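Local coordinates for spindle assembly checkpoint serine/threonine-protein kinase BUB1 (Saccharomyces cerevisiae, PDB 3ESL), which phosphorylates proteins on serine and threonine in the spindle assembly checkpoint, delaying anaphase until chromosomes are bioriented, and is represented here by its helical, TPR-like N-terminal domain, at residues I13-R18 / F33-I38; I65-M70 / P77-I82; F117-S122 / L153-N158; A134-E139 / E180-R185. All blocks are in the same frame, centred on the assembly; numbering follows the deposited sequence. Where two conformers were deposited one is given.

Interaction 1: residues I13-R18 / F33-I38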
loop_
_atom_site.group_PDB
_atom_site.type_symbol
_atom_site.label_atom_id
_atom_site.label_comp_id
_atom_site.label_asym_id
_atom_site.label_seq_id
_atom_site.Cartn_x
_atom_site.Cartn_y
_atom_site.Cartn_z
ATOM N N ILE A 13 -19.311 -2.428 -16.825
ATOM C CA ILE A 13 -19.361 -1.304 -17.745
ATOM C C ILE A 13 -19.961 -0.055 -17.083
ATOM O O ILE A 13 -19.502 1.056 -17.337
ATOM C CB ILE A 13 -20.102 -1.676 -19.064
ATOM C CG1 ILE A 13 -19.319 -2.787 -19.784
ATOM C CG2 ILE A 13 -20.259 -0.443 -19.954
ATOM C CD1 ILE A 13 -20.037 -3.397 -20.978
ATOM N N ALA A 14 -20.977 -0.245 -16.238
ATOM C CA ALA A 14 -21.571 0.857 -15.490
ATOM C C ALA A 14 -20.503 1.570 -14.632
ATOM O O ALA A 14 -20.419 2.801 -14.631
ATOM C CB ALA A 14 -22.746 0.362 -14.630
ATOM N N TYR A 15 -19.685 0.792 -13.927
ATOM C CA TYR A 15 -18.601 1.382 -13.121
ATOM C C TYR A 15 -17.561 2.087 -13.989
ATOM O O TYR A 15 -17.109 3.191 -13.666
ATOM C CB TYR A 15 -17.944 0.317 -12.256
ATOM C CG TYR A 15 -18.589 0.140 -10.896
ATOM C CD1 TYR A 15 -18.596 1.189 -9.963
ATOM C CD2 TYR A 15 -19.156 -1.074 -10.520
ATOM C CE1 TYR A 15 -19.171 1.033 -8.703
ATOM C CE2 TYR A 15 -19.745 -1.233 -9.259
ATOM C CZ TYR A 15 -19.744 -0.171 -8.359
ATOM O OH TYR A 15 -20.315 -0.312 -7.109
ATOM N N GLU A 16 -17.217 1.474 -15.119
ATOM C CA GLU A 16 -16.212 2.050 -16.008
ATOM C C GLU A 16 -16.682 3.398 -16.535
ATOM O O GLU A 16 -15.899 4.347 -16.609
ATOM C CB GLU A 16 -15.859 1.081 -17.150
ATOM C CG GLU A 16 -15.094 -0.163 -16.719
ATOM C CD GLU A 16 -13.624 0.105 -16.364
ATOM O OE1 GLU A 16 -13.096 1.163 -16.764
ATOM O OE2 GLU A 16 -13.001 -0.762 -15.712
ATOM N N GLN A 17 -17.970 3.485 -16.882
ATOM C CA GLN A 17 -18.560 4.746 -17.328
ATOM C C GLN A 17 -18.562 5.810 -16.240
ATOM O O GLN A 17 -18.306 6.977 -16.513
ATOM C CB GLN A 17 -19.982 4.525 -17.845
ATOM C CG GLN A 17 -20.028 3.810 -19.189
ATOM C CD GLN A 17 -21.443 3.536 -19.656
ATOM O OE1 GLN A 17 -21.650 2.966 -20.729
ATOM N NE2 GLN A 17 -22.425 3.931 -18.852
ATOM N N ARG A 18 -18.864 5.398 -15.008
ATOM C CA ARG A 18 -18.843 6.306 -13.864
ATOM C C ARG A 18 -17.447 6.883 -13.622
ATOM O O ARG A 18 -17.315 8.062 -13.291
ATOM C CB ARG A 18 -19.366 5.605 -12.608
ATOM C CG ARG A 18 -20.872 5.345 -12.628
ATOM C CD ARG A 18 -21.352 4.752 -11.312
ATOM N NE ARG A 18 -21.368 5.765 -10.263
ATOM C CZ ARG A 18 -21.560 5.524 -8.966
ATOM N NH1 ARG A 18 -21.742 4.286 -8.523
ATOM N NH2 ARG A 18 -21.552 6.537 -8.101
ATOM N N PHE A 33 -13.837 4.566 -6.622
ATOM C CA PHE A 33 -12.837 3.512 -6.794
ATOM C C PHE A 33 -13.025 2.373 -5.788
ATOM O O PHE A 33 -12.939 1.193 -6.158
ATOM C CB PHE A 33 -11.402 4.060 -6.657
ATOM C CG PHE A 33 -10.905 4.785 -7.870
ATOM C CD1 PHE A 33 -10.609 4.088 -9.049
ATOM C CD2 PHE A 33 -10.700 6.167 -7.828
ATOM C CE1 PHE A 33 -10.113 4.773 -10.166
ATOM C CE2 PHE A 33 -10.203 6.860 -8.931
ATOM C CZ PHE A 33 -9.914 6.156 -10.102
ATOM N N LEU A 34 -13.243 2.716 -4.517
ATOM C CA LEU A 34 -13.419 1.680 -3.489
ATOM C C LEU A 34 -14.623 0.788 -3.782
ATOM O O LEU A 34 -14.520 -0.440 -3.687
ATOM C CB LEU A 34 -13.570 2.290 -2.091
ATOM C CG LEU A 34 -12.327 2.931 -1.496
ATOM C CD1 LEU A 34 -12.724 3.659 -0.222
ATOM C CD2 LEU A 34 -11.275 1.870 -1.193
ATOM N N ASP A 35 -15.749 1.399 -4.154
ATOM C CA ASP A 35 -16.973 0.640 -4.458
ATOM C C ASP A 35 -16.693 -0.353 -5.575
ATOM O O ASP A 35 -17.036 -1.537 -5.484
ATOM C CB ASP A 35 -18.105 1.573 -4.885
ATOM C CG ASP A 35 -18.813 2.230 -3.717
ATOM O OD1 ASP A 35 -18.646 1.785 -2.559
ATOM O OD2 ASP A 35 -19.556 3.201 -3.982
ATOM N N TYR A 36 -16.019 0.130 -6.614
ATOM C CA TYR A 36 -15.741 -0.699 -7.785
ATOM C C TYR A 36 -14.772 -1.831 -7.434
ATOM O O TYR A 36 -15.019 -2.980 -7.773
ATOM C CB TYR A 36 -15.240 0.188 -8.923
ATOM C CG TYR A 36 -15.010 -0.493 -10.257
ATOM C CD1 TYR A 36 -15.698 -1.665 -10.604
ATOM C CD2 TYR A 36 -14.137 0.073 -11.191
ATOM C CE1 TYR A 36 -15.501 -2.271 -11.859
ATOM C CE2 TYR A 36 -13.920 -0.537 -12.445
ATOM C CZ TYR A 36 -14.613 -1.698 -12.762
ATOM O OH TYR A 36 -14.393 -2.298 -13.980
ATOM N N MET A 37 -13.695 -1.520 -6.711
ATOM C CA MET A 37 -12.718 -2.536 -6.319
ATOM C C MET A 37 -13.300 -3.621 -5.407
ATOM O O MET A 37 -12.990 -4.808 -5.558
ATOM C CB MET A 37 -11.492 -1.867 -5.679
ATOM C CG MET A 37 -10.685 -1.091 -6.693
ATOM S SD MET A 37 -9.234 -0.336 -5.921
ATOM C CE MET A 37 -9.959 0.835 -4.792
ATOM N N ILE A 38 -14.167 -3.215 -4.484
ATOM C CA ILE A 38 -14.825 -4.161 -3.598
ATOM C C ILE A 38 -15.714 -5.077 -4.437
ATOM O O ILE A 38 -15.697 -6.293 -4.232
ATOM C CB ILE A 38 -15.617 -3.450 -2.491
ATOM C CG1 ILE A 38 -14.639 -2.771 -1.511
ATOM C CG2 ILE A 38 -16.526 -4.433 -1.725
ATOM C CD1 ILE A 38 -15.286 -1.781 -0.588
HETATM O O HOH W 1 -21.335 2.738 -6.260
#

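Interaction 2: residues I65-M70 / P77-I82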
loop_
_atom_site.group_PDB
_atom_site.type_symbol
_atom_site.label_atom_id
_atom_site.label_comp_id
_atom_site.label_asym_id
_atom_site.label_seq_id
_atom_site.Cartn_x
_atom_site.Cartn_y
_atom_site.Cartn_z
ATOM N N ILE A 65 -2.954 5.985 -9.047
ATOM C CA ILE A 65 -2.468 7.050 -9.938
ATOM C C ILE A 65 -3.359 8.286 -9.879
ATOM O O ILE A 65 -2.864 9.413 -9.801
ATOM C CB ILE A 65 -2.316 6.523 -11.394
ATOM C CG1 ILE A 65 -1.164 5.514 -11.468
ATOM C CG2 ILE A 65 -2.126 7.683 -12.406
ATOM C CD1 ILE A 65 0.200 6.081 -11.093
ATOM N N TYR A 66 -4.674 8.079 -9.881
ATOM C CA TYR A 66 -5.608 9.201 -9.860
ATOM C C TYR A 66 -5.558 9.987 -8.545
ATOM O O TYR A 66 -5.582 11.222 -8.541
ATOM C CB TYR A 66 -7.025 8.713 -10.113
ATOM C CG TYR A 66 -8.014 9.821 -10.387
ATOM C CD1 TYR A 66 -8.187 10.312 -11.682
ATOM C CD2 TYR A 66 -8.779 10.370 -9.363
ATOM C CE1 TYR A 66 -9.099 11.321 -11.941
ATOM C CE2 TYR A 66 -9.688 11.386 -9.612
ATOM C CZ TYR A 66 -9.845 11.852 -10.902
ATOM O OH TYR A 66 -10.759 12.858 -11.155
ATOM N N ILE A 67 -5.477 9.262 -7.436
ATOM C CA ILE A 67 -5.608 9.866 -6.121
ATOM C C ILE A 67 -4.253 10.375 -5.564
ATOM O O ILE A 67 -4.232 11.290 -4.729
ATOM C CB ILE A 67 -6.305 8.874 -5.137
ATOM C CG1 ILE A 67 -7.694 8.440 -5.662
ATOM C CG2 ILE A 67 -6.349 9.445 -3.700
ATOM C CD1 ILE A 67 -8.807 9.517 -5.602
ATOM N N GLN A 68 -3.136 9.829 -6.055
ATOM C CA GLN A 68 -1.806 10.055 -5.437
ATOM C C GLN A 68 -1.349 11.515 -5.295
ATOM O O GLN A 68 -0.644 11.848 -4.337
ATOM C CB GLN A 68 -0.699 9.262 -6.138
ATOM C CG GLN A 68 -0.422 9.703 -7.592
ATOM C CD GLN A 68 0.807 9.053 -8.211
ATOM O OE1 GLN A 68 1.060 9.197 -9.416
ATOM N NE2 GLN A 68 1.572 8.336 -7.399
ATOM N N ASP A 69 -1.713 12.364 -6.241
ATOM C CA ASP A 69 -1.217 13.746 -6.199
ATOM C C ASP A 69 -2.184 14.695 -5.486
ATOM O O ASP A 69 -1.870 15.880 -5.295
ATOM C CB ASP A 69 -0.826 14.254 -7.595
ATOM C CG ASP A 69 0.494 13.653 -8.103
ATOM O OD1 ASP A 69 1.448 13.501 -7.308
ATOM O OD2 ASP A 69 0.581 13.350 -9.309
ATOM N N MET A 70 -3.341 14.161 -5.074
ATOM C CA MET A 70 -4.275 14.884 -4.221
ATOM C C MET A 70 -3.744 14.828 -2.793
ATOM O O MET A 70 -3.872 13.792 -2.106
ATOM C CB MET A 70 -5.676 14.267 -4.283
ATOM C CG MET A 70 -6.358 14.397 -5.632
ATOM S SD MET A 70 -7.983 13.628 -5.598
ATOM C CE MET A 70 -8.577 14.027 -7.237
ATOM N N PRO A 77 -6.714 6.722 5.675
ATOM C CA PRO A 77 -6.397 5.307 5.908
ATOM C C PRO A 77 -6.989 4.403 4.833
ATOM O O PRO A 77 -6.460 3.326 4.574
ATOM C CB PRO A 77 -7.055 5.006 7.263
ATOM C CG PRO A 77 -8.092 6.055 7.437
ATOM C CD PRO A 77 -7.582 7.283 6.731
ATOM N N ARG A 78 -8.086 4.826 4.222
ATOM C CA ARG A 78 -8.659 4.028 3.127
ATOM C C ARG A 78 -7.704 3.959 1.937
ATOM O O ARG A 78 -7.547 2.899 1.316
ATOM C CB ARG A 78 -9.985 4.618 2.664
ATOM C CG ARG A 78 -11.021 4.757 3.762
ATOM C CD ARG A 78 -12.236 5.554 3.261
ATOM N NE ARG A 78 -11.862 6.924 2.876
ATOM C CZ ARG A 78 -12.599 7.710 2.092
ATOM N NH1 ARG A 78 -13.755 7.273 1.600
ATOM N NH2 ARG A 78 -12.180 8.931 1.794
ATOM N N PHE A 79 -7.078 5.094 1.620
ATOM C CA PHE A 79 -6.105 5.168 0.536
ATOM C C PHE A 79 -4.867 4.320 0.861
ATOM O O PHE A 79 -4.389 3.533 0.034
ATOM C CB PHE A 79 -5.707 6.621 0.303
ATOM C CG PHE A 79 -4.903 6.848 -0.948
ATOM C CD1 PHE A 79 -5.239 6.221 -2.156
ATOM C CD2 PHE A 79 -3.842 7.753 -0.932
ATOM C CE1 PHE A 79 -4.474 6.470 -3.332
ATOM C CE2 PHE A 79 -3.082 7.995 -2.089
ATOM C CZ PHE A 79 -3.410 7.361 -3.285
ATOM N N LEU A 80 -4.350 4.482 2.076
ATOM C CA LEU A 80 -3.217 3.661 2.520
ATOM C C LEU A 80 -3.497 2.173 2.315
ATOM O O LEU A 80 -2.639 1.435 1.838
ATOM C CB LEU A 80 -2.870 3.956 3.980
ATOM C CG LEU A 80 -1.722 3.086 4.512
ATOM C CD1 LEU A 80 -0.465 3.235 3.644
ATOM C CD2 LEU A 80 -1.428 3.410 5.988
ATOM N N LYS A 81 -4.699 1.727 2.668
ATOM C CA LYS A 81 -5.013 0.310 2.573
ATOM C C LYS A 81 -4.959 -0.194 1.135
ATOM O O LYS A 81 -4.571 -1.328 0.903
ATOM C CB LYS A 81 -6.345 -0.008 3.245
ATOM C CG LYS A 81 -6.272 0.049 4.775
ATOM C CD LYS A 81 -7.628 -0.333 5.380
ATOM C CE LYS A 81 -7.774 0.191 6.798
ATOM N NZ LYS A 81 -6.968 -0.585 7.786
ATOM N N ILE A 82 -5.329 0.655 0.177
ATOM C CA ILE A 82 -5.252 0.271 -1.236
ATOM C C ILE A 82 -3.800 0.009 -1.635
ATOM O O ILE A 82 -3.519 -0.998 -2.282
ATOM C CB ILE A 82 -5.926 1.302 -2.170
ATOM C CG1 ILE A 82 -7.373 1.528 -1.727
ATOM C CG2 ILE A 82 -5.892 0.816 -3.636
ATOM C CD1 ILE A 82 -8.013 2.755 -2.327
#

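Interaction 3: residues F117-S122 / L153-N158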
loop_
_atom_site.group_PDB
_atom_site.type_symbol
_atom_site.label_atom_id
_atom_site.label_comp_id
_atom_site.label_asym_id
_atom_site.label_seq_id
_atom_site.Cartn_x
_atom_site.Cartn_y
_atom_site.Cartn_z
ATOM N N PHE A 117 1.281 2.196 8.124
ATOM C CA PHE A 117 2.340 2.329 7.126
ATOM C C PHE A 117 3.637 1.749 7.687
ATOM O O PHE A 117 4.286 0.899 7.060
ATOM C CB PHE A 117 2.540 3.790 6.718
ATOM C CG PHE A 117 3.758 4.012 5.853
ATOM C CD1 PHE A 117 3.696 3.814 4.478
ATOM C CD2 PHE A 117 4.981 4.392 6.423
ATOM C CE1 PHE A 117 4.838 3.999 3.675
ATOM C CE2 PHE A 117 6.124 4.584 5.627
ATOM C CZ PHE A 117 6.048 4.392 4.248
ATOM N N TYR A 118 3.990 2.197 8.885
ATOM C CA TYR A 118 5.239 1.752 9.507
ATOM C C TYR A 118 5.197 0.287 9.881
ATOM O O TYR A 118 6.201 -0.424 9.716
ATOM C CB TYR A 118 5.556 2.630 10.712
ATOM C CG TYR A 118 5.757 4.060 10.299
ATOM C CD1 TYR A 118 7.006 4.527 9.885
ATOM C CD2 TYR A 118 4.684 4.954 10.298
ATOM C CE1 TYR A 118 7.172 5.853 9.481
ATOM C CE2 TYR A 118 4.847 6.273 9.899
ATOM C CZ TYR A 118 6.085 6.716 9.497
ATOM O OH TYR A 118 6.233 8.022 9.104
ATOM N N GLU A 119 4.046 -0.177 10.368
ATOM C CA GLU A 119 3.883 -1.610 10.706
ATOM C C GLU A 119 4.112 -2.529 9.504
ATOM O O GLU A 119 4.854 -3.518 9.585
ATOM C CB GLU A 119 2.504 -1.870 11.323
ATOM C CG GLU A 119 2.342 -1.207 12.692
ATOM C CD GLU A 119 0.910 -1.235 13.218
ATOM O OE1 GLU A 119 -0.040 -1.187 12.403
ATOM O OE2 GLU A 119 0.738 -1.298 14.459
ATOM N N GLU A 120 3.472 -2.192 8.387
ATOM C CA GLU A 120 3.588 -2.990 7.171
ATOM C C GLU A 120 4.971 -2.909 6.521
ATOM O O GLU A 120 5.506 -3.930 6.081
ATOM C CB GLU A 120 2.479 -2.610 6.180
ATOM C CG GLU A 120 1.069 -2.972 6.687
ATOM C CD GLU A 120 0.820 -4.479 6.777
ATOM O OE1 GLU A 120 1.380 -5.250 5.966
ATOM O OE2 GLU A 120 0.046 -4.893 7.668
ATOM N N PHE A 121 5.538 -1.704 6.465
ATOM C CA PHE A 121 6.858 -1.493 5.887
ATOM C C PHE A 121 7.884 -2.250 6.750
ATOM O O PHE A 121 8.741 -2.976 6.232
ATOM C CB PHE A 121 7.145 0.010 5.832
ATOM C CG PHE A 121 8.319 0.405 4.946
ATOM C CD1 PHE A 121 9.128 -0.549 4.328
ATOM C CD2 PHE A 121 8.620 1.753 4.774
ATOM C CE1 PHE A 121 10.214 -0.159 3.526
ATOM C CE2 PHE A 121 9.713 2.150 3.991
ATOM C CZ PHE A 121 10.500 1.197 3.365
ATOM N N SER A 122 7.753 -2.126 8.066
ATOM C CA SER A 122 8.638 -2.866 8.980
ATOM C C SER A 122 8.532 -4.374 8.762
ATOM O O SER A 122 9.562 -5.075 8.754
ATOM C CB SER A 122 8.346 -2.511 10.442
ATOM O OG SER A 122 9.147 -3.306 11.316
ATOM N N LEU A 153 3.202 1.036 19.436
ATOM C CA LEU A 153 4.068 0.662 20.568
ATOM C C LEU A 153 3.997 -0.831 20.894
ATOM O O LEU A 153 5.016 -1.439 21.232
ATOM C CB LEU A 153 3.764 1.510 21.812
ATOM C CG LEU A 153 3.967 3.030 21.758
ATOM C CD1 LEU A 153 3.853 3.609 23.161
ATOM C CD2 LEU A 153 5.294 3.443 21.128
ATOM N N ARG A 154 2.808 -1.419 20.783
ATOM C CA ARG A 154 2.643 -2.858 20.992
ATOM C C ARG A 154 3.264 -3.670 19.858
ATOM O O ARG A 154 3.820 -4.744 20.095
ATOM C CB ARG A 154 1.171 -3.231 21.176
ATOM C CG ARG A 154 0.533 -2.625 22.418
ATOM C CD ARG A 154 -0.782 -3.310 22.779
ATOM N NE ARG A 154 -1.829 -3.086 21.783
ATOM C CZ ARG A 154 -2.589 -1.996 21.716
ATOM N NH1 ARG A 154 -2.428 -1.000 22.584
ATOM N NH2 ARG A 154 -3.510 -1.897 20.768
ATOM N N SER A 155 3.171 -3.152 18.632
ATOM C CA SER A 155 3.794 -3.797 17.467
ATOM C C SER A 155 5.307 -3.886 17.636
ATOM O O SER A 155 5.925 -4.911 17.314
ATOM C CB SER A 155 3.455 -3.029 16.179
ATOM O OG SER A 155 2.089 -3.204 15.823
ATOM N N LEU A 156 5.884 -2.803 18.142
ATOM C CA LEU A 156 7.304 -2.722 18.423
ATOM C C LEU A 156 7.679 -3.700 19.539
ATOM O O LEU A 156 8.666 -4.435 19.420
ATOM C CB LEU A 156 7.673 -1.287 18.800
ATOM C CG LEU A 156 9.113 -0.917 19.174
ATOM C CD1 LEU A 156 10.139 -1.385 18.131
ATOM C CD2 LEU A 156 9.215 0.581 19.388
ATOM N N SER A 157 6.873 -3.725 20.602
ATOM C CA SER A 157 7.094 -4.654 21.718
ATOM C C SER A 157 7.077 -6.108 21.256
ATOM O O SER A 157 7.977 -6.880 21.607
ATOM C CB SER A 157 6.067 -4.430 22.832
ATOM O OG SER A 157 6.358 -5.246 23.959
ATOM N N ASN A 158 6.069 -6.478 20.463
ATOM C CA ASN A 158 5.976 -7.834 19.922
ATOM C C ASN A 158 7.161 -8.178 19.025
ATOM O O ASN A 158 7.627 -9.321 19.008
ATOM C CB ASN A 158 4.661 -8.045 19.162
ATOM C CG ASN A 158 3.435 -7.878 20.050
ATOM O OD1 ASN A 158 3.533 -7.882 21.277
ATOM N ND2 ASN A 158 2.273 -7.737 19.427
#

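Interaction 4: residues A134-E139 / E180-R185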
loop_
_atom_site.group_PDB
_atom_site.type_symbol
_atom_site.label_atom_id
_atom_site.label_comp_id
_atom_site.label_asym_id
_atom_site.label_seq_id
_atom_site.Cartn_x
_atom_site.Cartn_y
_atom_site.Cartn_z
ATOM N N ALA A 134 14.185 -2.755 10.390
ATOM C CA ALA A 134 12.751 -2.908 10.658
ATOM C C ALA A 134 12.358 -2.320 12.014
ATOM O O ALA A 134 11.291 -1.715 12.149
ATOM C CB ALA A 134 12.331 -4.364 10.556
ATOM N N LYS A 135 13.225 -2.479 13.019
ATOM C CA LYS A 135 12.970 -1.909 14.346
ATOM C C LYS A 135 13.024 -0.390 14.278
ATOM O O LYS A 135 12.138 0.285 14.796
ATOM C CB LYS A 135 13.979 -2.451 15.381
ATOM C CG LYS A 135 13.930 -1.764 16.736
ATOM C CD LYS A 135 14.813 -2.488 17.747
ATOM C CE LYS A 135 14.791 -1.793 19.097
ATOM N NZ LYS A 135 15.075 -2.765 20.185
ATOM N N VAL A 136 14.037 0.144 13.601
ATOM C CA VAL A 136 14.222 1.589 13.504
ATOM C C VAL A 136 13.019 2.235 12.800
ATOM O O VAL A 136 12.592 3.335 13.159
ATOM C CB VAL A 136 15.536 1.953 12.787
ATOM C CG1 VAL A 136 15.664 3.464 12.608
ATOM C CG2 VAL A 136 16.731 1.426 13.579
ATOM N N LEU A 137 12.476 1.530 11.816
ATOM C CA LEU A 137 11.306 2.024 11.097
ATOM C C LEU A 137 10.093 2.181 12.023
ATOM O O LEU A 137 9.363 3.172 11.930
ATOM C CB LEU A 137 10.992 1.105 9.933
ATOM C CG LEU A 137 10.051 1.593 8.848
ATOM C CD1 LEU A 137 10.420 3.001 8.370
ATOM C CD2 LEU A 137 10.117 0.571 7.731
ATOM N N LEU A 138 9.888 1.222 12.925
ATOM C CA LEU A 138 8.796 1.350 13.904
ATOM C C LEU A 138 9.034 2.542 14.827
ATOM O O LEU A 138 8.121 3.329 15.101
ATOM C CB LEU A 138 8.610 0.070 14.717
ATOM C CG LEU A 138 8.132 -1.156 13.941
ATOM C CD1 LEU A 138 8.244 -2.407 14.802
ATOM C CD2 LEU A 138 6.693 -0.977 13.420
ATOM N N GLU A 139 10.276 2.700 15.274
ATOM C CA GLU A 139 10.637 3.835 16.120
ATOM C C GLU A 139 10.479 5.174 15.386
ATOM O O GLU A 139 10.126 6.184 15.995
ATOM C CB GLU A 139 12.062 3.668 16.657
ATOM C CG GLU A 139 12.249 2.388 17.456
ATOM C CD GLU A 139 13.688 2.159 17.884
ATOM O OE1 GLU A 139 14.614 2.621 17.176
ATOM O OE2 GLU A 139 13.889 1.504 18.931
ATOM N N GLU A 180 21.459 4.404 10.290
ATOM C CA GLU A 180 22.103 4.887 9.070
ATOM C C GLU A 180 21.871 3.959 7.881
ATOM O O GLU A 180 21.785 4.419 6.741
ATOM C CB GLU A 180 23.600 5.117 9.298
ATOM C CG GLU A 180 23.924 6.508 9.842
ATOM C CD GLU A 180 23.773 7.614 8.797
ATOM O OE1 GLU A 180 23.867 7.319 7.582
ATOM O OE2 GLU A 180 23.566 8.785 9.192
ATOM N N ARG A 181 21.769 2.661 8.159
ATOM C CA ARG A 181 21.424 1.665 7.146
ATOM C C ARG A 181 19.991 1.886 6.648
ATOM O O ARG A 181 19.747 1.868 5.439
ATOM C CB ARG A 181 21.585 0.244 7.690
ATOM C CG ARG A 181 23.019 -0.302 7.664
ATOM C CD ARG A 181 23.035 -1.781 8.011
ATOM N NE ARG A 181 22.713 -2.010 9.418
ATOM C CZ ARG A 181 22.136 -3.110 9.894
ATOM N NH1 ARG A 181 21.794 -4.099 9.080
ATOM N NH2 ARG A 181 21.889 -3.217 11.191
ATOM N N LEU A 182 19.062 2.115 7.580
ATOM C CA LEU A 182 17.673 2.440 7.217
ATOM C C LEU A 182 17.591 3.732 6.409
ATOM O O LEU A 182 16.923 3.773 5.372
ATOM C CB LEU A 182 16.755 2.522 8.443
ATOM C CG LEU A 182 15.281 2.838 8.099
ATOM C CD1 LEU A 182 14.638 1.715 7.283
ATOM C CD2 LEU A 182 14.457 3.149 9.336
ATOM N N LYS A 183 18.265 4.779 6.885
ATOM C CA LYS A 183 18.325 6.050 6.167
ATOM C C LYS A 183 18.750 5.837 4.711
ATOM O O LYS A 183 18.124 6.373 3.792
ATOM C CB LYS A 183 19.286 7.019 6.857
ATOM C CG LYS A 183 19.291 8.421 6.251
ATOM C CD LYS A 183 20.399 9.294 6.835
ATOM C CE LYS A 183 20.124 9.680 8.285
ATOM N NZ LYS A 183 21.141 10.652 8.790
ATOM N N GLY A 184 19.810 5.052 4.519
ATOM C CA GLY A 184 20.287 4.681 3.186
ATOM C C GLY A 184 19.231 3.959 2.363
ATOM O O GLY A 184 19.055 4.249 1.176
ATOM N N ARG A 185 18.522 3.027 3.002
ATOM C CA ARG A 185 17.426 2.294 2.361
ATOM C C ARG A 185 16.253 3.200 1.980
ATOM O O ARG A 185 15.526 2.899 1.027
ATOM C CB ARG A 185 16.899 1.176 3.267
ATOM C CG ARG A 185 17.901 0.079 3.586
ATOM C CD ARG A 185 17.208 -1.262 3.776
ATOM N NE ARG A 185 16.770 -1.833 2.502
ATOM C CZ ARG A 185 17.578 -2.379 1.595
ATOM N NH1 ARG A 185 18.891 -2.442 1.812
ATOM N NH2 ARG A 185 17.072 -2.869 0.471
#

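Interaction 1: residues I13-R18 / F33-I38
Y15 and Y36 lie alongside each other, their side chains running in opposite directions from two nearly antiparallel helices. The ring planes are 16° apart, yet the centroids sit 4.9 Å from each other, so the rings are slid apart with little overlap. One face of each ring is covered by an aliphatic carbon: Y15 CB stands 3.5 Å from the centroid of the Y36 ring, and Y36 CA lies 3.9 Å from that of Y15, a reciprocal pair of CH-pi contacts. Y36 reaches across because its CG is anti to the backbone N (chi1 -175°). Its hydroxyl then donates to E16: Y36 OH to E16 OE2 is 2.7 Å, on the anti side of a carboxylate turned 83° from the ring and somewhat out of its plane. At the other end a water accepts from R18 NH1 and donates to D35 OD2, with a weak link to Y15 OH. Helices 4-21 and 29-47 meet here; helix 49-67 adds V55 and T59 against Y36, and R62, salt-bridged to E16 OE1.

Interaction 2: residues I65-M70 / P77-I82
Two consecutive helices, 49-67 and 77-90, are joined by a turn and loop, and this contact closes the connection between them. A type I beta turn from I67 to M70 lies in the C-terminal part of segment 65-70. The aromatic ring of F79, sent from the second helix by a CG anti to its backbone N (chi1 -169°), fits against I67 and Q68. I67 CG2 sits over the middle of one ring face, 3.6 Å from the F79 centroid and 13° off the ring normal, a CH-pi contact. I67 CB also presses on the ring, 3.5 Å from F79 CE1. Past it, F79 CZ comes within 3.7 Å of the backbone N of Q68, the second residue of the turn. On the ring's own helix W83 meets F79 edge-to-face, and L64 of helix 49-67 packs on it too. No hydrogen bond joins the two segments. Shape and dispersion therefore make this buried contact, with one methyl centred on an aromatic face.

Interaction 3: residues F117-S122 / L153-N158
E119 of helix 115-127 reaches S155 on helix 149-165 with the end of its side chain, which can be walked outward. CB leaves with CG anti to the carbonyl carbon, and the chain is extended beyond that (chi2 170°), which carries the carboxylate across the gap. E119 CG already passes S155, 3.7 Å from S155 OG and 4.1 Å from S155 CB. E119 CD lies 3.5 Å from S155 OG. At the tip, E119 OE2 accepts a hydrogen bond from S155 OG at 2.7 Å, the donor standing 42° out of the carboxylate plane. The other oxygen, OE1, forms a salt bridge with R151, one turn earlier on the serine's helix, so both oxygens are held and rotation is restricted. R151 O is a second acceptor within hydrogen-bonding range of S155 OG, whose single proton is probably shared or alternates. This polar link lies at the surface. Helix 131-143, between the two in sequence, packs on both through L138, which touches S122 and L156.

Interaction 4: residues A134-E139 / E180-R185
L182 pushes one methyl, CD2, against the backbone and side chains of V136 and L137. V136 CG1 is nearest, 3.5 Å from L182 CD2. L182 CD2 also lies 3.6 Å from L137 N and 4.1 Å from L137 CB, so it sits where the two residues join. The side chains of V136 and L182 run antiparallel alongside each other, whereas L137 stands nearly perpendicular to L182. L182 extends toward its partner with CG anti to the backbone N (chi1 -179°). Beyond this first shell, V136 also touches S178 and R179 of helix 177-186, while L137 is backed by F121 and L125 of helix 115-127. Salt bridges lie farther out: R181 to E133 ties helix 177-186 to helix 131-143 itself, R185 to E99 ties it to helix 95-108, and K183 NZ meets E180 OE2 at 3.1 Å within the helix. No hydrogen bond crosses between the segments, so aliphatic packing joins them directly and the charged pairs add to it from outside.

Along the chain, interaction 1 closes before interaction 2 opens, and both precede interactions 3 and 4, whose segments alternate. Interactions 1 and 2, centred 16 Å apart, touch where L34 and M37 pack on I82. Interaction 2 hands on to interaction 3 through L80 and F117, with centres 21 Å apart. Interactions 3 and 4 have centres about 12 Å apart, and their helices interleave, 131-143 lying between 115-127 and 149-165 in the chain: F121 packs on L137, and S122 OG probably hydrogen-bonds to A134 O. Interaction 1 touches neither 3 nor 4, its centre 38 Å from that of 4, and 2 does not touch 4. Such stepwise contact builds an elongated all-helical array, consistent with this domain's TPR-like character.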